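Local coordinates for protein cyclodipeptide synthase, BtCDPS (Bacillus thermoamylovorans, PDB 6ZTU) that probably acts as an aminoacyltransferase of the cyclodipeptide synthase family, joining two aminoacyl units into a cyclic dipeptide, at residues 132-146 and 204-217. Residues are numbered along the deposited sequence; the frame is centred on the assembly and turned at random. Where two conformers were deposited one is given.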
loop_
_atom_site.group_PDB
_atom_site.type_symbol
_atom_site.label_atom_id
_atom_site.label_comp_id
_atom_site.label_asym_id
_atom_site.label_seq_id
_atom_site.Cartn_x
_atom_site.Cartn_y
_atom_site.Cartn_z
ATOM N N TYR A 132 18.373 6.806 2.386
ATOM C CA TYR A 132 17.913 8.161 2.684
ATOM C C TYR A 132 17.192 8.242 4.024
ATOM O O TYR A 132 17.187 9.313 4.649
ATOM C CB TYR A 132 17.057 8.675 1.521
ATOM C CG TYR A 132 17.960 9.036 0.351
ATOM C CD1 TYR A 132 18.773 10.167 0.408
ATOM C CD2 TYR A 132 18.063 8.214 -0.763
ATOM C CE1 TYR A 132 19.640 10.482 -0.626
ATOM C CE2 TYR A 132 18.928 8.529 -1.805
ATOM C CZ TYR A 132 19.710 9.667 -1.723
ATOM O OH TYR A 132 20.576 10.002 -2.740
ATOM N N PHE A 133 16.602 7.138 4.502
ATOM C CA PHE A 133 16.066 7.143 5.858
ATOM C C PHE A 133 17.174 7.396 6.872
ATOM O O PHE A 133 16.967 8.087 7.876
ATOM C CB PHE A 133 15.367 5.814 6.167
ATOM C CG PHE A 133 14.804 5.735 7.560
ATOM C CD1 PHE A 133 13.551 6.234 7.836
ATOM C CD2 PHE A 133 15.544 5.183 8.597
ATOM C CE1 PHE A 133 13.019 6.179 9.108
ATOM C CE2 PHE A 133 15.017 5.123 9.882
ATOM C CZ PHE A 133 13.751 5.617 10.133
ATOM N N GLU A 134 18.354 6.826 6.630
ATOM C CA GLU A 134 19.489 7.012 7.525
ATOM C C GLU A 134 20.117 8.391 7.365
ATOM O O GLU A 134 20.477 9.023 8.362
ATOM C CB GLU A 134 20.553 5.940 7.264
ATOM C CG GLU A 134 20.139 4.534 7.612
ATOM C CD GLU A 134 21.274 3.539 7.391
ATOM O OE1 GLU A 134 22.458 3.949 7.502
ATOM O OE2 GLU A 134 20.982 2.357 7.093
ATOM N N LYS A 135 20.226 8.884 6.125
ATOM C CA LYS A 135 21.094 10.014 5.802
ATOM C C LYS A 135 20.363 11.336 5.601
ATOM O O LYS A 135 21.010 12.387 5.678
ATOM C CB LYS A 135 21.908 9.718 4.532
ATOM C CG LYS A 135 22.862 8.524 4.642
ATOM C CD LYS A 135 24.090 8.857 5.462
ATOM C CE LYS A 135 25.057 7.682 5.499
ATOM N NZ LYS A 135 26.308 8.031 6.223
ATOM N N ASP A 136 19.064 11.327 5.296
ATOM C CA ASP A 136 18.310 12.569 5.075
ATOM C C ASP A 136 17.280 12.707 6.189
ATOM O O ASP A 136 16.224 12.070 6.140
ATOM C CB ASP A 136 17.629 12.595 3.706
ATOM C CG ASP A 136 16.820 13.885 3.476
ATOM O OD1 ASP A 136 16.810 14.749 4.364
ATOM O OD2 ASP A 136 16.211 14.043 2.396
ATOM N N GLU A 137 17.566 13.584 7.164
ATOM C CA GLU A 137 16.655 13.766 8.290
ATOM C C GLU A 137 15.253 14.147 7.835
ATOM O O GLU A 137 14.269 13.801 8.500
ATOM C CB GLU A 137 17.194 14.841 9.240
ATOM C CG GLU A 137 16.345 15.028 10.509
ATOM C CD GLU A 137 15.156 15.944 10.294
ATOM O OE1 GLU A 137 15.195 16.739 9.328
ATOM O OE2 GLU A 137 14.170 15.847 11.060
ATOM N N LYS A 138 15.142 14.885 6.729
ATOM C CA LYS A 138 13.831 15.287 6.225
ATOM C C LYS A 138 13.045 14.080 5.730
ATOM O O LYS A 138 11.853 13.940 6.025
ATOM C CB LYS A 138 14.006 16.314 5.104
ATOM C CG LYS A 138 12.724 16.891 4.531
ATOM C CD LYS A 138 13.075 17.762 3.321
ATOM C CE LYS A 138 11.852 18.173 2.531
ATOM N NZ LYS A 138 11.069 19.233 3.229
ATOM N N PHE A 139 13.705 13.190 4.999
ATOM C CA PHE A 139 13.040 11.972 4.549
ATOM C C PHE A 139 12.720 11.053 5.728
ATOM O O PHE A 139 11.624 10.478 5.802
ATOM C CB PHE A 139 13.933 11.261 3.534
ATOM C CG PHE A 139 13.302 10.058 2.915
ATOM C CD1 PHE A 139 12.244 10.192 2.019
ATOM C CD2 PHE A 139 13.770 8.784 3.223
ATOM C CE1 PHE A 139 11.665 9.073 1.437
ATOM C CE2 PHE A 139 13.184 7.654 2.636
ATOM C CZ PHE A 139 12.137 7.809 1.750
ATOM N N ARG A 140 13.668 10.929 6.657
ATOM C CA ARG A 140 13.441 10.139 7.868
ATOM C C ARG A 140 12.210 10.638 8.604
ATOM O O ARG A 140 11.357 9.839 9.030
ATOM C CB ARG A 140 14.694 10.221 8.748
ATOM C CG ARG A 140 14.766 9.300 9.970
ATOM C CD ARG A 140 16.070 9.618 10.694
ATOM N NE ARG A 140 16.329 8.834 11.893
ATOM C CZ ARG A 140 16.986 7.677 11.899
ATOM N NH1 ARG A 140 17.432 7.154 10.765
ATOM N NH2 ARG A 140 17.191 7.039 13.040
ATOM N N LYS A 141 12.078 11.957 8.756
ATOM C CA LYS A 141 10.931 12.526 9.447
ATOM C C LYS A 141 9.622 12.144 8.762
ATOM O O LYS A 141 8.647 11.786 9.431
ATOM C CB LYS A 141 11.093 14.047 9.528
ATOM C CG LYS A 141 10.066 14.772 10.366
ATOM C CD LYS A 141 10.441 16.267 10.485
ATOM C CE LYS A 141 9.408 17.054 11.305
ATOM N NZ LYS A 141 8.078 17.141 10.643
ATOM N N SER A 142 9.582 12.197 7.423
ATOM C CA SER A 142 8.361 11.829 6.703
ATOM C C SER A 142 8.044 10.347 6.853
ATOM O O SER A 142 6.870 9.966 6.971
ATOM C CB SER A 142 8.509 12.168 5.220
ATOM O OG SER A 142 8.291 13.545 5.016
ATOM N N CYS A 143 9.069 9.501 6.810
ATOM C CA CYS A 143 8.828 8.071 7.005
ATOM C C CYS A 143 8.297 7.792 8.402
ATOM O O CYS A 143 7.384 6.981 8.569
ATOM C CB CYS A 143 10.100 7.262 6.765
ATOM S SG CYS A 143 10.663 7.254 5.036
ATOM N N LEU A 144 8.873 8.436 9.418
ATOM C CA LEU A 144 8.377 8.253 10.778
ATOM C C LEU A 144 6.951 8.770 10.928
ATOM O O LEU A 144 6.177 8.241 11.735
ATOM C CB LEU A 144 9.313 8.949 11.768
ATOM C CG LEU A 144 10.689 8.269 11.867
ATOM C CD1 LEU A 144 11.721 9.116 12.620
ATOM C CD2 LEU A 144 10.578 6.879 12.487
ATOM N N ALA A 145 6.581 9.810 10.173
ATOM C CA ALA A 145 5.196 10.260 10.180
ATOM C C ALA A 145 4.266 9.214 9.574
ATOM O O ALA A 145 3.139 9.029 10.052
ATOM C CB ALA A 145 5.063 11.588 9.433
ATOM N N MET A 146 4.695 8.548 8.496
ATOM C CA MET A 146 3.902 7.436 7.978
ATOM C C MET A 146 3.762 6.349 9.030
ATOM O O MET A 146 2.710 5.709 9.143
ATOM C CB MET A 146 4.545 6.851 6.717
ATOM C CG MET A 146 4.272 7.629 5.466
ATOM S SD MET A 146 4.833 6.724 3.997
ATOM C CE MET A 146 3.592 5.442 3.896
ATOM N N TRP A 204 -1.508 10.351 0.166
ATOM C CA TRP A 204 -0.149 9.974 0.545
ATOM C C TRP A 204 0.676 11.252 0.664
ATOM O O TRP A 204 1.180 11.774 -0.338
ATOM C CB TRP A 204 0.424 8.993 -0.480
ATOM C CG TRP A 204 1.833 8.545 -0.209
ATOM C CD1 TRP A 204 2.422 8.334 1.012
ATOM C CD2 TRP A 204 2.832 8.270 -1.190
ATOM N NE1 TRP A 204 3.730 7.937 0.841
ATOM C CE2 TRP A 204 4.006 7.893 -0.502
ATOM C CE3 TRP A 204 2.844 8.290 -2.593
ATOM C CZ2 TRP A 204 5.180 7.559 -1.167
ATOM C CZ3 TRP A 204 4.016 7.950 -3.247
ATOM C CH2 TRP A 204 5.169 7.607 -2.535
ATOM N N LYS A 205 0.823 11.742 1.905
ATOM C CA LYS A 205 1.475 13.029 2.154
ATOM C C LYS A 205 2.931 13.031 1.701
ATOM O O LYS A 205 3.400 14.005 1.098
ATOM C CB LYS A 205 1.381 13.373 3.645
ATOM C CG LYS A 205 1.875 14.756 4.035
ATOM C CD LYS A 205 1.604 15.802 2.953
ATOM C CE LYS A 205 2.493 17.024 3.130
ATOM N NZ LYS A 205 2.764 17.712 1.839
ATOM N N LEU A 206 3.674 11.962 2.010
ATOM C CA LEU A 206 5.050 11.879 1.544
ATOM C C LEU A 206 5.105 11.893 0.025
ATOM O O LEU A 206 6.021 12.480 -0.564
ATOM C CB LEU A 206 5.714 10.618 2.100
ATOM C CG LEU A 206 7.071 10.226 1.543
ATOM C CD1 LEU A 206 8.075 11.367 1.631
ATOM C CD2 LEU A 206 7.572 9.003 2.308
ATOM N N GLY A 207 4.118 11.268 -0.627
ATOM C CA GLY A 207 4.069 11.317 -2.077
ATOM C C GLY A 207 3.935 12.729 -2.601
ATOM O O GLY A 207 4.542 13.083 -3.616
ATOM N N GLU A 208 3.143 13.553 -1.914
ATOM C CA GLU A 208 3.036 14.958 -2.298
ATOM C C GLU A 208 4.393 15.637 -2.242
ATOM O O GLU A 208 4.754 16.401 -3.145
ATOM C CB GLU A 208 2.034 15.677 -1.389
ATOM C CG GLU A 208 0.613 15.159 -1.518
ATOM C CD GLU A 208 -0.335 15.766 -0.491
ATOM O OE1 GLU A 208 0.050 16.767 0.157
ATOM O OE2 GLU A 208 -1.462 15.242 -0.338
ATOM N N LYS A 209 5.171 15.358 -1.194
ATOM C CA LYS A 209 6.486 15.973 -1.085
ATOM C C LYS A 209 7.434 15.443 -2.149
ATOM O O LYS A 209 8.218 16.199 -2.721
ATOM C CB LYS A 209 7.060 15.733 0.308
ATOM C CG LYS A 209 6.195 16.279 1.421
ATOM C CD LYS A 209 7.003 16.405 2.689
ATOM C CE LYS A 209 6.195 17.071 3.793
ATOM N NZ LYS A 209 5.264 16.093 4.399
ATOM N N ILE A 210 7.399 14.133 -2.401
ATOM C CA ILE A 210 8.201 13.570 -3.481
ATOM C C ILE A 210 7.866 14.240 -4.810
ATOM O O ILE A 210 8.763 14.580 -5.590
ATOM C CB ILE A 210 8.002 12.044 -3.530
ATOM C CG1 ILE A 210 8.605 11.409 -2.270
ATOM C CG2 ILE A 210 8.638 11.450 -4.781
ATOM C CD1 ILE A 210 8.308 9.921 -2.123
ATOM N N LYS A 211 6.575 14.464 -5.081
ATOM C CA LYS A 211 6.175 15.085 -6.342
ATOM C C LYS A 211 6.501 16.573 -6.383
ATOM O O LYS A 211 6.512 17.175 -7.466
ATOM C CB LYS A 211 4.680 14.864 -6.570
ATOM C CG LYS A 211 4.337 13.492 -7.123
ATOM C CD LYS A 211 4.960 13.315 -8.510
ATOM C CE LYS A 211 4.670 11.945 -9.079
ATOM N NZ LYS A 211 4.943 11.920 -10.549
ATOM N N ASN A 212 6.743 17.182 -5.227
ATOM C CA ASN A 212 7.233 18.545 -5.133
ATOM C C ASN A 212 8.754 18.620 -5.243
ATOM O O ASN A 212 9.323 19.683 -4.978
ATOM C CB ASN A 212 6.776 19.163 -3.815
ATOM C CG ASN A 212 6.716 20.671 -3.870
ATOM O OD1 ASN A 212 6.337 21.253 -4.889
ATOM N ND2 ASN A 212 7.099 21.316 -2.773
ATOM N N SER A 213 9.411 17.501 -5.576
ATOM C CA SER A 213 10.868 17.415 -5.781
ATOM C C SER A 213 11.659 17.777 -4.525
ATOM O O SER A 213 12.682 18.464 -4.596
ATOM C CB SER A 213 11.315 18.287 -6.956
ATOM O OG SER A 213 10.482 18.079 -8.077
ATOM N N GLU A 214 11.194 17.307 -3.367
ATOM C CA GLU A 214 11.805 17.641 -2.085
ATOM C C GLU A 214 12.873 16.647 -1.630
ATOM O O GLU A 214 13.538 16.907 -0.617
ATOM C CB GLU A 214 10.715 17.781 -1.016
ATOM C CG GLU A 214 9.827 19.029 -1.242
ATOM C CD GLU A 214 8.745 19.192 -0.202
ATOM O OE1 GLU A 214 8.956 18.779 0.960
ATOM O OE2 GLU A 214 7.677 19.742 -0.542
ATOM N N PHE A 215 13.072 15.538 -2.350
ATOM C CA PHE A 215 14.033 14.519 -1.947
ATOM C C PHE A 215 14.787 13.992 -3.155
ATOM O O PHE A 215 14.354 14.142 -4.299
ATOM C CB PHE A 215 13.365 13.313 -1.270
ATOM C CG PHE A 215 12.416 13.675 -0.185
ATOM C CD1 PHE A 215 12.884 13.947 1.090
ATOM C CD2 PHE A 215 11.051 13.701 -0.418
ATOM C CE1 PHE A 215 12.018 14.254 2.104
ATOM C CE2 PHE A 215 10.176 14.019 0.607
ATOM C CZ PHE A 215 10.662 14.289 1.866
ATOM N N TYR A 216 15.908 13.325 -2.874
ATOM C CA TYR A 216 16.571 12.555 -3.910
ATOM C C TYR A 216 15.817 11.272 -4.199
ATOM O O TYR A 216 15.991 10.708 -5.281
ATOM C CB TYR A 216 18.019 12.273 -3.519
ATOM C CG TYR A 216 18.871 13.525 -3.595
ATOM C CD1 TYR A 216 18.957 14.255 -4.776
ATOM C CD2 TYR A 216 19.573 13.980 -2.489
ATOM C CE1 TYR A 216 19.726 15.401 -4.851
ATOM C CE2 TYR A 216 20.342 15.119 -2.562
ATOM C CZ TYR A 216 20.407 15.827 -3.744
ATOM O OH TYR A 216 21.169 16.977 -3.834
ATOM N N ILE A 217 14.963 10.828 -3.272
ATOM C CA ILE A 217 13.996 9.769 -3.561
ATOM C C ILE A 217 12.959 10.296 -4.544
ATOM O O ILE A 217 12.319 11.325 -4.296
ATOM C CB ILE A 217 13.319 9.292 -2.263
ATOM C CG1 ILE A 217 14.292 8.500 -1.388
ATOM C CG2 ILE A 217 12.049 8.468 -2.565
ATOM C CD1 ILE A 217 14.419 7.052 -1.775
HETATM O O HOH W 1 15.722 16.349 0.892
HETATM O O HOH W 2 17.086 13.453 -0.145
HETATM O O HOH W 3 5.286 13.661 4.942
#
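Phe139 and Phe215 meet in a T-shaped pair: the edge of the Phe139 ring, at CD1, points onto one face of Phe215, with the planes at 74° and the centroids 5.4 Å apart. Glu214 CB lies on the other face of Phe215, and Asp136 OD2 sits at its edge, in the ring plane, 3.6 Å from Phe215 CD1. With CG anti to the backbone N (chi1 -175°), the Phe139 ring lies between Ile217 CG1, a CH-pi contact over one face, and Cys143 SG, one turn on in its own helix, over the other. Trp204 carries Gly207 N over one face and takes Met146 SD at its edge, a Met-aromatic contact with a weak, bent hydrogen bond from Trp204 NE1 to Met146 SD (3.6 Å). Tyr132 packs against Tyr216 CB and Ile217 CG1. Leu206 splits its methyls, CD1 against Ser142 CB and CD2 against Met146 SD. Two waters link Asp136 OD2 to Glu214 O and Tyr216 N, while OD1 accepts the capping bond from Lys138 N. Farther out, Lys138 NZ forms a salt bridge to Glu214 OE1 (3.1 Å), on the anti side but tilted well out of the carboxylate plane, while Asn212 ND2 uses the anti lone pair of Glu214 OE2 (2.8 Å). An alanine in place of Glu214 would probably leave the Lys138 ammonium without its mate and the Asn212 amide free to turn. Helix 205-211, closed by a Schellman motif at Ser213, packs nearly antiparallel (155°) to helix 137-146; Met146 also touches Glu180 of helix 167-191, near the bound hexanediol, and Trp204 meets Tyr225 of strand 223-229.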